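Local atomic coordinates of hypothetical protein TTHA1785 (PDB entry 2EPG), a protein that probably joins broken RNA ends as a manganese-dependent, GTP-using ligase of the RtcB family. Residues G96-G101 and A283-P288. Sequence-based numbering, arbitrary orientation.
Sequences GVVSPG and APIKSP
Gly-96 begins the pairing by giving its carbonyl O to Ile-285 N at 3.0 Å, with an N-H...O angle of 173°. The same oxygen takes a longer CA-H...O contact from Pro-284 CA. Val-97 then faces Pro-284 as a non-hydrogen-bonded pair, where the proline's lack of an N-H costs the ribbon nothing, their CA atoms 4.1 Å apart and their side chains diverging; even so, Val-97 CB lies 3.3 Å from Ala-283 O. At Val-98 the hydrogen-bonded pair with Ala-283 closes in both directions: Val-98 N to Ala-283 O measures 2.8 Å and Ala-283 N to Val-98 O 3.1 Å. These bonds define a two-stranded antiparallel ribbon that pairs 97-98, the strand following 86-90, with 283-284, just before helix 288-321, and lies away from the predicted metal and GMP sites. Val-98 and Ala-283 point to the same face, where Leu-294 and Phe-264 of two helices meet them respectively. Ile-285 CG1, set anti to its own carbonyl carbon (chi1 -74°), reaches back alongside the first strand, 4.0 Å from Val-98 CB, and CD1 stops 3.5 Å from Val-97 O. With an alanine here, the backbone bond to Gly-96 could persist, but Val-98 CB would probably lose one of its apolar neighbours and a gap open against the Val-97 carbonyl and Gly-96 C. Beyond the ribbon, Ser-99 N bonds to His-355 NE2, while a type I turn from Pro-284 leads into the helix: Pro-284 O accepts both Ser-287 N and, in the carbonyl plane at 2.7 Å, Ser-287 OG, the N-cap hydroxyl that also bonds to Gly-290 N.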
loop_
_atom_site.group_PDB
_atom_site.type_symbol
_atom_site.label_atom_id
_atom_site.label_comp_id
_atom_site.label_asym_id
_atom_site.label_seq_id
_atom_site.Cartn_x
_atom_site.Cartn_y
_atom_site.Cartn_z
ATOM N N GLY A 96 -12.830 -18.043 -10.422
ATOM C CA GLY A 96 -12.490 -17.144 -9.337
ATOM C C GLY A 96 -13.314 -15.867 -9.290
ATOM O O GLY A 96 -13.872 -15.426 -10.296
ATOM N N VAL A 97 -13.379 -15.261 -8.112
ATOM C CA VAL A 97 -14.150 -14.044 -7.931
ATOM C C VAL A 97 -13.283 -12.856 -7.549
ATOM O O VAL A 97 -12.107 -13.012 -7.216
ATOM C CB VAL A 97 -15.213 -14.231 -6.823
ATOM C CG1 VAL A 97 -16.260 -15.246 -7.260
ATOM C CG2 VAL A 97 -14.545 -14.676 -5.508
ATOM N N VAL A 98 -13.862 -11.664 -7.625
ATOM C CA VAL A 98 -13.174 -10.442 -7.223
ATOM C C VAL A 98 -14.093 -9.790 -6.197
ATOM O O VAL A 98 -15.310 -9.695 -6.416
ATOM C CB VAL A 98 -12.921 -9.450 -8.410
ATOM C CG1 VAL A 98 -14.220 -9.134 -9.153
ATOM C CG2 VAL A 98 -12.317 -8.132 -7.853
ATOM N N SER A 99 -13.526 -9.365 -5.072
ATOM C CA SER A 99 -14.323 -8.749 -4.016
ATOM C C SER A 99 -13.835 -7.387 -3.550
ATOM O O SER A 99 -12.715 -7.262 -3.060
ATOM C CB SER A 99 -14.388 -9.663 -2.808
ATOM O OG SER A 99 -15.001 -8.974 -1.743
ATOM N N PRO A 100 -14.678 -6.346 -3.683
ATOM C CA PRO A 100 -14.286 -4.998 -3.256
ATOM C C PRO A 100 -13.827 -5.000 -1.799
ATOM O O PRO A 100 -12.924 -4.257 -1.415
ATOM C CB PRO A 100 -15.566 -4.186 -3.452
ATOM C CG PRO A 100 -16.239 -4.880 -4.593
ATOM C CD PRO A 100 -16.032 -6.343 -4.266
ATOM N N GLY A 101 -14.456 -5.842 -0.988
ATOM C CA GLY A 101 -14.086 -5.919 0.413
ATOM C C GLY A 101 -12.697 -6.505 0.583
ATOM O O GLY A 101 -12.078 -6.356 1.641
ATOM N N ALA A 283 -18.023 -11.048 -7.056
ATOM C CA ALA A 283 -18.597 -11.391 -8.346
ATOM C C ALA A 283 -17.527 -12.110 -9.154
ATOM O O ALA A 283 -16.329 -11.925 -8.925
ATOM C CB ALA A 283 -19.049 -10.112 -9.097
ATOM N N PRO A 284 -17.944 -12.960 -10.100
ATOM C CA PRO A 284 -16.954 -13.669 -10.902
ATOM C C PRO A 284 -16.073 -12.665 -11.614
ATOM O O PRO A 284 -16.560 -11.669 -12.161
ATOM C CB PRO A 284 -17.808 -14.469 -11.884
ATOM C CG PRO A 284 -19.064 -14.731 -11.100
ATOM C CD PRO A 284 -19.313 -13.408 -10.427
ATOM N N ILE A 285 -14.773 -12.926 -11.584
ATOM C CA ILE A 285 -13.799 -12.083 -12.251
ATOM C C ILE A 285 -14.196 -11.947 -13.726
ATOM O O ILE A 285 -14.112 -10.866 -14.300
ATOM C CB ILE A 285 -12.385 -12.720 -12.133
ATOM C CG1 ILE A 285 -11.850 -12.543 -10.709
ATOM C CG2 ILE A 285 -11.431 -12.105 -13.146
ATOM C CD1 ILE A 285 -10.768 -13.516 -10.357
ATOM N N LYS A 286 -14.676 -13.033 -14.329
ATOM C CA LYS A 286 -15.062 -12.992 -15.745
ATOM C C LYS A 286 -16.471 -12.490 -16.085
ATOM O O LYS A 286 -16.865 -12.513 -17.248
ATOM C CB LYS A 286 -14.879 -14.363 -16.382
ATOM C CG LYS A 286 -13.434 -14.769 -16.616
ATOM C CD LYS A 286 -13.422 -16.161 -17.236
ATOM C CE LYS A 286 -12.038 -16.635 -17.580
ATOM N NZ LYS A 286 -12.126 -18.006 -18.161
ATOM N N SER A 287 -17.223 -12.052 -15.080
ATOM C CA SER A 287 -18.576 -11.540 -15.272
ATOM C C SER A 287 -18.524 -10.054 -15.606
ATOM O O SER A 287 -17.537 -9.382 -15.300
ATOM C CB SER A 287 -19.374 -11.682 -13.975
ATOM O OG SER A 287 -18.899 -10.730 -13.011
ATOM N N PRO A 288 -19.590 -9.518 -16.237
ATOM C CA PRO A 288 -19.623 -8.097 -16.580
ATOM C C PRO A 288 -19.370 -7.226 -15.353
ATOM O O PRO A 288 -18.557 -6.315 -15.395
ATOM C CB PRO A 288 -21.028 -7.918 -17.161
ATOM C CG PRO A 288 -21.213 -9.198 -17.901
ATOM C CD PRO A 288 -20.696 -10.238 -16.902
#